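Local coordinates for toxin-like protein (Paenibacillus larvae subsp. larvae BRL-230010, PDB 5DZQ) that catalyses mono-ADP-ribosylation as a C3-like bacterial toxin, probably transferring ADP-ribose from NAD+ to Rho-type GTPases of its host, at residues A49-K52 against P53-Y57; K74-K77 against L78-A81; K123-D126 against E127-K131; R95-D98 against T99-G103. All blocks are in the same frame, centred on the assembly; numbering follows the deposited sequence.

Overall arrangement
Contacts 1 and 2 lie on successive helices, 51-60 and 69-83, and touch each other: the Tyr57 ring meets Ile75, and Phe54 meets Lys74. Contacts 3 and 4 form a second neighbouring pair, with Leu124 and Tyr128 packed on Phe102. Contacts 2 and 3 sit on opposite sides of the chain's centre, about 32 Å apart between centres. The first three are partly buried and rest on helical backbone bonds. Contact 4 is a surface contact, where carboxylates do most of the work at the end of a strand of the five-stranded sheet. Contacts 1 and 4 also meet between subunits, Asn50 lying against Asp98 of the other copy.

Contact 1: residues A49-K52 against P53-Y57; sequences ANAK and PFNTY
Lys52 and Thr56 meet one turn apart at the start of helix 51-60, just past the break that follows helix 38-49, their side chains crossing obliquely. From its root outward, the lysine first sets CB tightly on the Pro53 ring, 3.4 Å from Pro53 CD, which stands where a backbone N-H would otherwise be. CG then comes alongside the threonine methyl, with Lys52 CG 3.8 Å from Thr56 CG2. The chain runs extended through CD and CE and bends only at its last torsion (chi4 57°), which turns the ammonium group back over the same methyl, Lys52 NZ lying 3.7 Å from Thr56 CG2. Beneath it, Thr56 N donates a straight 2.8 Å bond to Lys52 O. Thr56 OG1 also stands 3.0 Å from Lys52 O.

The preceding turn is closed by Asn55 N, 3.0 Å from its acceptor Ala51 O. Asn55's side-chain amide passes close to Ala51, but its polar atoms are bonded to Tyr138 and Tyr47. On another side, Asn50 crosses the Pro53 ring at about a right angle, its OD1 3.5 Å from Pro53 CG. That oxygen accepts a hydrogen bond from Thr99 N of the second subunit. Asn50 O lies in the plane of the Phe54 ring at its edge, 3.2 Å from Phe54 CD1.

Pro53 has no N-H to donate, which costs little in a first helical turn. The turn is held by the backbone bonds to Ala51 O and Lys52 O; the side chains add mainly van der Waals contacts of polar ends with carbons, and the Asn50 amide oxygen is spent on the subunit interface.

Contact 2: residues K74-K77 against L78-A81; sequences KILK and LDEA
Midway along helix 69-83, Ile75 and Asp79 lie side by side one turn apart, pointing the same way. Four successive backbone bonds of the alpha-helical pattern join the two halves. Asp79 N to Ile75 O is among the shorter, at 2.8 Å. The bond from Glu80 N to Leu76 O is slacker, at 3.2 Å and bent to 142° at the hydrogen.

The aspartate lies close over the turn below it. With CG turned beside its own backbone N (chi1 -67°), its carboxylate carbon comes down on the carbonyl one turn earlier, Asp79 CG being 3.0 Å from Ile75 O. Both carboxylate oxygens lie near that acceptor, Asp79 OD1 at 3.2 Å from Ile75 O, and neither can bond to it. Alongside, the Ile75 methyl branch flanks the carboxylate, its CG2 3.8 Å from Asp79 OD2. The acid finds its donors elsewhere: Arg185 makes a salt bridge to OD2, and Tyr138 gives a hydrogen bond to OD1.

Further round, Glu80 lays its CG 3.3 Å from Leu76 O before its chain leads away from the turn. Leu78 keeps its CB 3.5 Å from Lys74 O and sends its branch toward Val44 and Tyr47 of helix 38-49. Lys74 reaches out to Glu46 and to Tyr111 O of the second subunit.

The carboxylate of Asp79 thus lies close to a carbonyl oxygen that cannot donate to it. Its charge is probably balanced by Arg185 and the Tyr138 hydroxyl, which link this helix to neighbouring loops.

Contact 3: residues K123-D126 against E127-K131; sequences KLRD and EYQGK
Leu124 and Tyr128 make the close-packed side of this contact, at the end of helix 118-128. The leucine methyl CD1 sits over one face of the tyrosine ring in a CH-pi contact, 4.2 Å from the centroid and a little toward the rim. With CG anti to the backbone N (chi1 -176°), the branch is carried toward the ring. Met194 of strand 187-198 touches both side chains, so this face of the helix rests on the sheet.

The backbone tightens here as the helix ends. Arg125 O takes a short, straight bond from Gln129 N, 2.6 Å long and lying in the carbonyl plane. Tyr128 N makes two weak bonds, to Leu124 O and Arg125 O. Next to these bonds, the aliphatic part of Arg125 runs beside Gln129, with Arg125 CG 3.5 Å from Gln129 OE1, an oxygen that also receives a weak hydrogen bond from Met194 N.

Toward solvent the contact is loose. Lys123 NZ and Glu127 OE1 carry opposite charges but stay 5.6 Å apart, without contact. Lys131 instead folds its chain back so that NZ donates to Glu127 O at 2.9 Å.

Starting on the last helical residue, Tyr128 to Lys131 form a type II beta turn with Gly130 at its third position (phi 91°). It carries the chain into strand 132-135, an outermost strand of the five-stranded sheet, Gly130 and Lys131 already backbone-bonded to Ile191.

Contact 4: residues R95-D98 against T99-G103; sequences RGDD and TSIFG
The chain runs extended through Asp97 and Asp98 and then coils into the 3-10 segment 99-102, where Ile101 N reaches back to Asp98 O in a straight but weak bond of 3.5 Å. Asp98 governs the corner: its OD1 accepts Ser100 N at 3.1 Å, on the anti side and 25° out of the carboxylate plane, which makes an Asx turn. The side chain is placed for this by its first torsion (chi1 56°), which folds CG back between the backbone N and the carbonyl. Ser100 OG also points at this oxygen, though the modelled separation is too short to trust in detail.

Ile101 comes round to cross Asp97 at about a right angle, Ile101 CG2 lying 3.7 Å from Asp97 CB. On its polar side Asp97 is held by Arg95, which approaches side-on. Arg95 NH2 makes a 2.8 Å salt bridge to Asp97 OD1, and Arg95 NE bonds to Asp97 OD2 at 3.2 Å.

Arg95, near the end of strand 91-97 and bonded through NH1 to Ser140 O of the Ser-Thr-Ser strand 139-142, is probably the arginine of the Arg-Ser-Glu signature, which in C3-like ADP-ribosyltransferases lines the NAD+ site.

Contact 1: residues A49-K52 against P53-Y57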
ATOM      1  N   ALA B  49      -8.579   1.764   5.780  1.00 27.74           N
ATOM      2  CA  ALA B  49      -8.183   2.875   4.900  1.00 29.44           C
ATOM      3  C   ALA B  49      -6.804   3.464   5.248  1.00 29.89           C
ATOM      4  O   ALA B  49      -6.253   4.263   4.498  1.00 30.06           O
ATOM      5  CB  ALA B  49      -9.244   3.988   4.944  1.00 28.91           C
ATOM      6  N   ASN B  50      -6.260   3.084   6.398  1.00 27.74           N
ATOM      7  CA  ASN B  50      -5.018   3.679   6.889  1.00 27.66           C
ATOM      8  C   ASN B  50      -4.177   2.566   7.521  1.00 27.60           C
ATOM      9  O   ASN B  50      -3.658   2.713   8.624  1.00 30.61           O
ATOM     10  CB  ASN B  50      -5.324   4.814   7.894  1.00 26.22           C
ATOM     11  CG  ASN B  50      -4.126   5.701   8.191  1.00 29.70           C
ATOM     12  OD1 ASN B  50      -3.282   5.920   7.330  1.00 33.05           O
ATOM     13  ND2 ASN B  50      -4.069   6.258   9.415  1.00 28.56           N
ATOM     14  N   ALA B  51      -4.080   1.429   6.836  1.00 25.56           N
ATOM     15  CA  ALA B  51      -3.522   0.227   7.464  1.00 29.11           C
ATOM     16  C   ALA B  51      -2.022   0.306   7.763  1.00 30.62           C
ATOM     17  O   ALA B  51      -1.568  -0.167   8.811  1.00 30.97           O
ATOM     18  CB  ALA B  51      -3.803  -0.996   6.596  1.00 29.87           C
ATOM     19  N   LYS B  52      -1.245   0.881   6.844  1.00 30.75           N
ATOM     20  CA  LYS B  52       0.215   0.861   6.988  1.00 31.74           C
ATOM     21  C   LYS B  52       0.735   1.434   8.328  1.00 29.50           C
ATOM     22  O   LYS B  52       1.567   0.798   8.977  1.00 34.87           O
ATOM     23  CB  LYS B  52       0.875   1.596   5.807  1.00 30.17           C
ATOM     24  CG  LYS B  52       2.381   1.718   5.904  1.00 42.13           C
ATOM     25  CD  LYS B  52       2.914   2.520   4.724  1.00 54.11           C
ATOM     26  CE  LYS B  52       4.375   2.888   4.892  1.00 64.29           C
ATOM     27  NZ  LYS B  52       5.218   1.680   5.097  1.00 70.70           N
ATOM     28  N   PRO B  53       0.252   2.616   8.764  1.00 31.52           N
ATOM     29  CA  PRO B  53       0.795   3.102  10.041  1.00 30.51           C
ATOM     30  C   PRO B  53       0.500   2.203  11.254  1.00 31.88           C
ATOM     31  O   PRO B  53       1.343   2.116  12.147  1.00 31.49           O
ATOM     32  CB  PRO B  53       0.103   4.463  10.229  1.00 35.76           C
ATOM     33  CG  PRO B  53      -0.386   4.833   8.894  1.00 34.40           C
ATOM     34  CD  PRO B  53      -0.659   3.596   8.148  1.00 33.15           C
ATOM     35  N   PHE B  54      -0.677   1.581  11.295  1.00 31.50           N
ATOM     36  CA  PHE B  54      -0.980   0.577  12.315  1.00 31.07           C
ATOM     37  C   PHE B  54       0.020  -0.579  12.239  1.00 33.45           C
ATOM     38  O   PHE B  54       0.603  -1.002  13.237  1.00 27.63           O
ATOM     39  CB  PHE B  54      -2.388  -0.005  12.139  1.00 32.10           C
ATOM     40  CG  PHE B  54      -3.501   0.917  12.548  1.00 34.30           C
ATOM     41  CD1 PHE B  54      -4.063   1.797  11.629  1.00 30.04           C
ATOM     42  CD2 PHE B  54      -4.005   0.882  13.837  1.00 39.31           C
ATOM     43  CE1 PHE B  54      -5.107   2.648  11.991  1.00 31.73           C
ATOM     44  CE2 PHE B  54      -5.044   1.735  14.213  1.00 46.68           C
ATOM     45  CZ  PHE B  54      -5.597   2.611  13.285  1.00 38.39           C
ATOM     46  N   ASN B  55       0.182  -1.123  11.046  1.00 27.33           N
ATOM     47  CA  ASN B  55       0.997  -2.326  10.906  1.00 27.05           C
ATOM     48  C   ASN B  55       2.492  -2.086  11.036  1.00 32.15           C
ATOM     49  O   ASN B  55       3.215  -2.954  11.527  1.00 33.68           O
ATOM     50  CB  ASN B  55       0.680  -3.007   9.582  1.00 29.84           C
ATOM     51  CG  ASN B  55      -0.745  -3.536   9.538  1.00 31.47           C
ATOM     52  OD1 ASN B  55      -1.329  -3.841  10.570  1.00 30.63           O
ATOM     53  ND2 ASN B  55      -1.308  -3.635   8.347  1.00 30.04           N
ATOM     54  N   THR B  56       2.982  -0.921  10.613  1.00 29.26           N
ATOM     55  CA  THR B  56       4.401  -0.663  10.786  1.00 31.34           C
ATOM     56  C   THR B  56       4.688  -0.491  12.291  1.00 34.68           C
ATOM     57  O   THR B  56       5.726  -0.930  12.784  1.00 35.73           O
ATOM     58  CB  THR B  56       4.874   0.571   9.968  1.00 33.65           C
ATOM     59  OG1 THR B  56       4.094   1.713  10.320  1.00 40.18           O
ATOM     60  CG2 THR B  56       4.705   0.311   8.492  1.00 37.05           C
ATOM     61  N   TYR B  57       3.759   0.110  13.031  1.00 31.58           N
ATOM     62  CA  TYR B  57       3.909   0.212  14.491  1.00 32.94           C
ATOM     63  C   TYR B  57       3.973  -1.177  15.145  1.00 30.22           C
ATOM     64  O   TYR B  57       4.820  -1.450  16.004  1.00 33.27           O
ATOM     65  CB  TYR B  57       2.759   1.012  15.113  1.00 29.55           C
ATOM     66  CG  TYR B  57       2.713   0.974  16.650  1.00 34.27           C
ATOM     67  CD1 TYR B  57       3.629   1.684  17.413  1.00 37.95           C
ATOM     68  CD2 TYR B  57       1.746   0.230  17.325  1.00 37.98           C
ATOM     69  CE1 TYR B  57       3.586   1.658  18.817  1.00 41.13           C
ATOM     70  CE2 TYR B  57       1.695   0.192  18.720  1.00 38.55           C
ATOM     71  CZ  TYR B  57       2.616   0.906  19.462  1.00 34.80           C
ATOM     72  OH  TYR B  57       2.571   0.869  20.852  1.00 36.61           O
TER

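Contact 2: residues K74-K77 against L78-A81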
ATOM      1  N   LYS B  74      -6.498   2.308  20.418  1.00 29.50           N
ATOM      2  CA  LYS B  74      -7.241   1.885  19.228  1.00 31.85           C
ATOM      3  C   LYS B  74      -7.026   0.411  18.930  1.00 31.99           C
ATOM      4  O   LYS B  74      -7.942  -0.301  18.505  1.00 30.59           O
ATOM      5  CB  LYS B  74      -6.819   2.695  17.990  1.00 32.39           C
ATOM      6  CG  LYS B  74      -7.007   4.192  18.084  1.00 39.18           C
ATOM      7  CD  LYS B  74      -6.609   4.817  16.754  1.00 40.16           C
ATOM      8  CE  LYS B  74      -6.434   6.318  16.866  1.00 43.95           C
ATOM      9  NZ  LYS B  74      -5.952   6.897  15.579  1.00 43.25           N
ATOM     10  N   ILE B  75      -5.791  -0.034  19.098  1.00 29.70           N
ATOM     11  CA  ILE B  75      -5.449  -1.397  18.729  1.00 28.85           C
ATOM     12  C   ILE B  75      -6.233  -2.349  19.622  1.00 31.39           C
ATOM     13  O   ILE B  75      -6.751  -3.364  19.153  1.00 33.40           O
ATOM     14  CB  ILE B  75      -3.924  -1.650  18.826  1.00 36.96           C
ATOM     15  CG1 ILE B  75      -3.213  -1.028  17.607  1.00 34.91           C
ATOM     16  CG2 ILE B  75      -3.627  -3.137  18.903  1.00 30.14           C
ATOM     17  CD1 ILE B  75      -1.717  -0.984  17.722  1.00 38.65           C
ATOM     18  N   LEU B  76      -6.354  -2.007  20.903  1.00 30.07           N
ATOM     19  CA  LEU B  76      -7.117  -2.866  21.803  1.00 34.71           C
ATOM     20  C   LEU B  76      -8.581  -2.952  21.398  1.00 36.00           C
ATOM     21  O   LEU B  76      -9.189  -4.018  21.483  1.00 31.78           O
ATOM     22  CB  LEU B  76      -6.999  -2.375  23.233  1.00 36.62           C
ATOM     23  CG  LEU B  76      -5.595  -2.617  23.782  1.00 39.37           C
ATOM     24  CD1 LEU B  76      -5.463  -2.029  25.168  1.00 40.90           C
ATOM     25  CD2 LEU B  76      -5.285  -4.107  23.788  1.00 39.31           C
ATOM     26  N   LYS B  77      -9.144  -1.831  20.954  1.00 33.80           N
ATOM     27  CA  LYS B  77     -10.532  -1.825  20.502  1.00 36.27           C
ATOM     28  C   LYS B  77     -10.700  -2.600  19.198  1.00 38.16           C
ATOM     29  O   LYS B  77     -11.676  -3.328  19.019  1.00 36.19           O
ATOM     30  CB  LYS B  77     -11.041  -0.389  20.326  1.00 43.19           C
ATOM     31  CG  LYS B  77     -11.043   0.445  21.606  1.00 48.64           C
ATOM     32  CD  LYS B  77     -11.943   1.669  21.463  1.00 51.63           C
ATOM     33  CE  LYS B  77     -12.116   2.395  22.786  1.00 58.72           C
ATOM     34  NZ  LYS B  77     -10.925   3.219  23.116  1.00 63.67           N
ATOM     35  N   LEU B  78      -9.747  -2.454  18.284  1.00 31.73           N
ATOM     36  CA  LEU B  78      -9.814  -3.178  17.019  1.00 28.04           C
ATOM     37  C   LEU B  78      -9.694  -4.681  17.260  1.00 35.23           C
ATOM     38  O   LEU B  78     -10.419  -5.472  16.659  1.00 35.57           O
ATOM     39  CB  LEU B  78      -8.718  -2.681  16.071  1.00 31.57           C
ATOM     40  CG  LEU B  78      -8.740  -3.104  14.605  1.00 42.94           C
ATOM     41  CD1 LEU B  78     -10.132  -2.954  13.993  1.00 32.43           C
ATOM     42  CD2 LEU B  78      -7.712  -2.270  13.846  1.00 41.78           C
ATOM     43  N   ASP B  79      -8.802  -5.074  18.167  1.00 30.71           N
ATOM     44  CA  ASP B  79      -8.701  -6.470  18.576  1.00 29.96           C
ATOM     45  C   ASP B  79     -10.061  -7.008  19.046  1.00 39.48           C
ATOM     46  O   ASP B  79     -10.443  -8.137  18.737  1.00 35.74           O
ATOM     47  CB  ASP B  79      -7.688  -6.637  19.711  1.00 31.57           C
ATOM     48  CG  ASP B  79      -6.256  -6.351  19.281  1.00 36.29           C
ATOM     49  OD1 ASP B  79      -5.990  -6.230  18.070  1.00 34.73           O
ATOM     50  OD2 ASP B  79      -5.392  -6.257  20.175  1.00 36.72           O
ATOM     51  N   GLU B  80     -10.779  -6.186  19.801  1.00 32.75           N
ATOM     52  CA  GLU B  80     -12.046  -6.615  20.387  1.00 39.84           C
ATOM     53  C   GLU B  80     -13.123  -6.717  19.325  1.00 37.29           C
ATOM     54  O   GLU B  80     -13.950  -7.632  19.343  1.00 38.23           O
ATOM     55  CB  GLU B  80     -12.477  -5.660  21.492  1.00 40.68           C
ATOM     56  CG  GLU B  80     -11.680  -5.834  22.775  1.00 48.03           C
ATOM     57  CD  GLU B  80     -11.701  -7.268  23.295  1.00 60.48           C
ATOM     58  OE1 GLU B  80     -12.786  -7.897  23.311  1.00 64.70           O
ATOM     59  OE2 GLU B  80     -10.622  -7.774  23.681  1.00 61.18           O
ATOM     60  N   ALA B  81     -13.100  -5.780  18.388  1.00 34.31           N
ATOM     61  CA  ALA B  81     -14.016  -5.819  17.258  1.00 35.53           C
ATOM     62  C   ALA B  81     -13.847  -7.128  16.494  1.00 39.61           C
ATOM     63  O   ALA B  81     -14.825  -7.817  16.203  1.00 42.24           O
ATOM     64  CB  ALA B  81     -13.785  -4.632  16.338  1.00 30.35           C
TER

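Contact 3: residues K123-D126 against E127-K131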
ATOM      1  N   LYS B 123      17.715 -22.231   0.231  1.00 65.50           N
ATOM      2  CA  LYS B 123      17.981 -21.763   1.586  1.00 65.68           C
ATOM      3  C   LYS B 123      16.730 -21.150   2.223  1.00 64.17           C
ATOM      4  O   LYS B 123      16.423 -21.412   3.387  1.00 64.38           O
ATOM      5  CB  LYS B 123      19.121 -20.745   1.577  1.00 74.16           C
ATOM      6  CG  LYS B 123      19.676 -20.394   2.948  1.00 79.20           C
ATOM      7  CD  LYS B 123      20.373 -19.037   2.914  1.00 82.46           C
ATOM      8  CE  LYS B 123      21.146 -18.758   4.192  1.00 83.48           C
ATOM      9  NZ  LYS B 123      22.381 -19.588   4.271  1.00 89.52           N
ATOM     10  N   LEU B 124      16.012 -20.333   1.457  1.00 59.15           N
ATOM     11  CA  LEU B 124      14.797 -19.704   1.961  1.00 59.01           C
ATOM     12  C   LEU B 124      13.756 -20.759   2.331  1.00 57.76           C
ATOM     13  O   LEU B 124      13.175 -20.708   3.417  1.00 55.61           O
ATOM     14  CB  LEU B 124      14.223 -18.732   0.928  1.00 59.71           C
ATOM     15  CG  LEU B 124      12.993 -17.926   1.364  1.00 62.63           C
ATOM     16  CD1 LEU B 124      13.288 -17.112   2.613  1.00 59.64           C
ATOM     17  CD2 LEU B 124      12.482 -17.023   0.238  1.00 57.79           C
ATOM     18  N   ARG B 125      13.539 -21.715   1.430  1.00 55.20           N
ATOM     19  CA  ARG B 125      12.544 -22.764   1.643  1.00 56.06           C
ATOM     20  C   ARG B 125      12.852 -23.607   2.885  1.00 57.97           C
ATOM     21  O   ARG B 125      11.964 -23.869   3.690  1.00 58.24           O
ATOM     22  CB  ARG B 125      12.444 -23.658   0.406  1.00 61.13           C
ATOM     23  CG  ARG B 125      11.216 -24.561   0.381  1.00 63.66           C
ATOM     24  CD  ARG B 125      11.173 -25.394  -0.892  1.00 66.62           C
ATOM     25  NE  ARG B 125      12.482 -25.974  -1.175  1.00 79.27           N
ATOM     26  CZ  ARG B 125      12.739 -26.800  -2.183  1.00 84.21           C
ATOM     27  NH1 ARG B 125      11.766 -27.156  -3.016  1.00 84.10           N
ATOM     28  NH2 ARG B 125      13.968 -27.272  -2.358  1.00 83.88           N
ATOM     29  N   ASP B 126      14.105 -24.033   3.036  1.00 57.76           N
ATOM     30  CA  ASP B 126      14.521 -24.772   4.230  1.00 68.35           C
ATOM     31  C   ASP B 126      14.296 -23.950   5.490  1.00 69.38           C
ATOM     32  O   ASP B 126      13.882 -24.468   6.526  1.00 67.89           O
ATOM     33  CB  ASP B 126      15.992 -25.175   4.132  1.00 78.78           C
ATOM     34  CG  ASP B 126      16.207 -26.372   3.230  1.00 89.00           C
ATOM     35  OD1 ASP B 126      15.297 -27.224   3.152  1.00 92.07           O
ATOM     36  OD2 ASP B 126      17.283 -26.463   2.601  1.00 93.18           O
ATOM     37  N   GLU B 127      14.558 -22.656   5.383  1.00 67.65           N
ATOM     38  CA  GLU B 127      14.371 -21.750   6.497  1.00 70.21           C
ATOM     39  C   GLU B 127      12.890 -21.577   6.824  1.00 68.03           C
ATOM     40  O   GLU B 127      12.530 -21.375   7.977  1.00 64.51           O
ATOM     41  CB  GLU B 127      15.019 -20.399   6.180  1.00 80.18           C
ATOM     42  CG  GLU B 127      15.120 -19.442   7.356  1.00 90.19           C
ATOM     43  CD  GLU B 127      16.287 -18.475   7.216  1.00 96.87           C
ATOM     44  OE1 GLU B 127      17.387 -18.920   6.814  1.00 96.55           O
ATOM     45  OE2 GLU B 127      16.105 -17.271   7.506  1.00 96.80           O
ATOM     46  N   TYR B 128      12.031 -21.686   5.813  1.00 65.89           N
ATOM     47  CA  TYR B 128      10.617 -21.320   5.957  1.00 62.79           C
ATOM     48  C   TYR B 128       9.630 -22.492   6.017  1.00 61.14           C
ATOM     49  O   TYR B 128       8.729 -22.507   6.859  1.00 58.37           O
ATOM     50  CB  TYR B 128      10.207 -20.401   4.802  1.00 62.88           C
ATOM     51  CG  TYR B 128      10.229 -18.924   5.128  1.00 66.34           C
ATOM     52  CD1 TYR B 128      11.239 -18.375   5.910  1.00 67.39           C
ATOM     53  CD2 TYR B 128       9.245 -18.074   4.634  1.00 67.14           C
ATOM     54  CE1 TYR B 128      11.256 -17.019   6.201  1.00 67.87           C
ATOM     55  CE2 TYR B 128       9.256 -16.720   4.916  1.00 67.62           C
ATOM     56  CZ  TYR B 128      10.262 -16.197   5.701  1.00 68.61           C
ATOM     57  OH  TYR B 128      10.269 -14.847   5.978  1.00 72.09           O
ATOM     58  N   GLN B 129       9.783 -23.459   5.119  1.00 59.52           N
ATOM     59  CA  GLN B 129       8.762 -24.492   4.943  1.00 57.15           C
ATOM     60  C   GLN B 129       8.632 -25.420   6.153  1.00 57.37           C
ATOM     61  O   GLN B 129       9.626 -25.883   6.707  1.00 56.43           O
ATOM     62  CB  GLN B 129       9.052 -25.318   3.685  1.00 61.67           C
ATOM     63  CG  GLN B 129       7.908 -26.238   3.284  1.00 60.75           C
ATOM     64  CD  GLN B 129       8.147 -26.939   1.964  1.00 62.05           C
ATOM     65  OE1 GLN B 129       8.193 -26.305   0.909  1.00 54.88           O
ATOM     66  NE2 GLN B 129       8.292 -28.258   2.014  1.00 61.15           N
ATOM     67  N   GLY B 130       7.393 -25.680   6.551  1.00 55.22           N
ATOM     68  CA  GLY B 130       7.108 -26.587   7.648  1.00 55.82           C
ATOM     69  C   GLY B 130       7.023 -25.878   8.984  1.00 61.00           C
ATOM     70  O   GLY B 130       6.644 -26.474   9.993  1.00 62.20           O
ATOM     71  N   LYS B 131       7.366 -24.595   8.987  1.00 56.08           N
ATOM     72  CA  LYS B 131       7.474 -23.837  10.228  1.00 55.82           C
ATOM     73  C   LYS B 131       6.302 -22.877  10.421  1.00 55.39           C
ATOM     74  O   LYS B 131       5.613 -22.515   9.464  1.00 48.56           O
ATOM     75  CB  LYS B 131       8.807 -23.084  10.258  1.00 58.31           C
ATOM     76  CG  LYS B 131      10.008 -24.030  10.368  1.00 72.82           C
ATOM     77  CD  LYS B 131      11.308 -23.388   9.920  1.00 82.93           C
ATOM     78  CE  LYS B 131      12.100 -22.813  11.092  1.00 88.16           C
ATOM     79  NZ  LYS B 131      13.342 -22.101  10.657  1.00 85.91           N
TER

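Contact 4: residues R95-D98 against T99-G103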
ATOM      1  N   ARG B  95      -2.679 -13.122  -0.571  1.00 30.66           N
ATOM      2  CA  ARG B  95      -1.918 -11.870  -0.401  1.00 38.89           C
ATOM      3  C   ARG B  95      -0.775 -11.836  -1.383  1.00 31.38           C
ATOM      4  O   ARG B  95      -0.022 -12.798  -1.454  1.00 29.28           O
ATOM      5  CB  ARG B  95      -1.284 -11.772   0.992  1.00 43.38           C
ATOM      6  CG  ARG B  95      -2.121 -11.215   2.087  1.00 52.12           C
ATOM      7  CD  ARG B  95      -1.196 -10.737   3.194  1.00 40.88           C
ATOM      8  NE  ARG B  95      -0.242  -9.759   2.673  1.00 39.07           N
ATOM      9  CZ  ARG B  95      -0.518  -8.467   2.500  1.00 46.12           C
ATOM     10  NH1 ARG B  95      -1.720  -7.990   2.813  1.00 45.29           N
ATOM     11  NH2 ARG B  95       0.405  -7.651   2.009  1.00 44.01           N
ATOM     12  N   GLY B  96      -0.591 -10.730  -2.096  1.00 27.54           N
ATOM     13  CA  GLY B  96       0.650 -10.523  -2.827  1.00 29.66           C
ATOM     14  C   GLY B  96       1.619  -9.765  -1.933  1.00 39.81           C
ATOM     15  O   GLY B  96       1.193  -9.035  -1.040  1.00 36.98           O
ATOM     16  N   ASP B  97       2.918  -9.943  -2.142  1.00 37.41           N
ATOM     17  CA  ASP B  97       3.905  -9.167  -1.387  1.00 35.62           C
ATOM     18  C   ASP B  97       5.142  -8.975  -2.246  1.00 36.41           C
ATOM     19  O   ASP B  97       5.382  -9.747  -3.179  1.00 35.45           O
ATOM     20  CB  ASP B  97       4.275  -9.863  -0.064  1.00 36.40           C
ATOM     21  CG  ASP B  97       3.218  -9.686   1.023  1.00 46.71           C
ATOM     22  OD1 ASP B  97       3.042  -8.539   1.511  1.00 42.08           O
ATOM     23  OD2 ASP B  97       2.571 -10.695   1.402  1.00 39.42           O
ATOM     24  N   ASP B  98       5.930  -7.939  -1.960  1.00 34.58           N
ATOM     25  CA  ASP B  98       7.229  -7.846  -2.597  1.00 35.53           C
ATOM     26  C   ASP B  98       8.227  -8.616  -1.745  1.00 36.53           C
ATOM     27  O   ASP B  98       7.890  -9.117  -0.671  1.00 41.50           O
ATOM     28  CB  ASP B  98       7.662  -6.385  -2.813  1.00 51.37           C
ATOM     29  CG  ASP B  98       7.668  -5.564  -1.535  1.00 62.90           C
ATOM     30  OD1 ASP B  98       8.179  -6.043  -0.499  1.00 63.39           O
ATOM     31  OD2 ASP B  98       7.173  -4.414  -1.578  1.00 68.28           O
ATOM     32  N   THR B  99       9.454  -8.706  -2.222  1.00 39.86           N
ATOM     33  CA  THR B  99      10.440  -9.579  -1.609  1.00 44.87           C
ATOM     34  C   THR B  99      10.950  -9.086  -0.248  1.00 49.86           C
ATOM     35  O   THR B  99      11.663  -9.810   0.445  1.00 45.79           O
ATOM     36  CB  THR B  99      11.628  -9.757  -2.544  1.00 52.90           C
ATOM     37  OG1 THR B  99      12.694 -10.395  -1.835  1.00 73.52           O
ATOM     38  CG2 THR B  99      12.101  -8.398  -3.036  1.00 44.08           C
ATOM     39  N   SER B 100      10.581  -7.863   0.134  1.00 45.36           N
ATOM     40  CA  SER B 100      11.045  -7.287   1.397  1.00 50.50           C
ATOM     41  C   SER B 100      10.536  -8.075   2.604  1.00 49.41           C
ATOM     42  O   SER B 100      11.129  -8.012   3.677  1.00 53.67           O
ATOM     43  CB  SER B 100      10.622  -5.813   1.514  1.00 47.68           C
ATOM     44  OG  SER B 100       9.214  -5.677   1.646  1.00 48.78           O
ATOM     45  N   ILE B 101       9.456  -8.838   2.432  1.00 40.60           N
ATOM     46  CA  ILE B 101       8.937  -9.638   3.543  1.00 45.26           C
ATOM     47  C   ILE B 101       9.917 -10.725   3.989  1.00 45.36           C
ATOM     48  O   ILE B 101       9.720 -11.345   5.036  1.00 51.90           O
ATOM     49  CB  ILE B 101       7.606 -10.322   3.193  1.00 49.24           C
ATOM     50  CG1 ILE B 101       7.805 -11.328   2.057  1.00 42.71           C
ATOM     51  CG2 ILE B 101       6.538  -9.285   2.849  1.00 51.07           C
ATOM     52  CD1 ILE B 101       6.593 -12.198   1.813  1.00 44.94           C
ATOM     53  N   PHE B 102      10.964 -10.957   3.201  1.00 43.02           N
ATOM     54  CA  PHE B 102      11.946 -11.995   3.509  1.00 43.64           C
ATOM     55  C   PHE B 102      13.152 -11.480   4.296  1.00 54.84           C
ATOM     56  O   PHE B 102      13.937 -12.277   4.805  1.00 57.98           O
ATOM     57  CB  PHE B 102      12.456 -12.657   2.226  1.00 43.55           C
ATOM     58  CG  PHE B 102      11.388 -13.364   1.446  1.00 45.19           C
ATOM     59  CD1 PHE B 102      10.471 -14.181   2.088  1.00 44.28           C
ATOM     60  CD2 PHE B 102      11.290 -13.192   0.077  1.00 43.02           C
ATOM     61  CE1 PHE B 102       9.476 -14.832   1.367  1.00 46.12           C
ATOM     62  CE2 PHE B 102      10.293 -13.834  -0.650  1.00 44.57           C
ATOM     63  CZ  PHE B 102       9.391 -14.656   0.001  1.00 41.20           C
ATOM     64  N   GLY B 103      13.316 -10.164   4.376  1.00 57.09           N
ATOM     65  CA  GLY B 103      14.479  -9.594   5.045  1.00 61.83           C
ATOM     66  C   GLY B 103      15.586  -9.175   4.087  1.00 66.72           C
ATOM     67  O   GLY B 103      15.526  -9.472   2.895  1.00 63.38           O
TER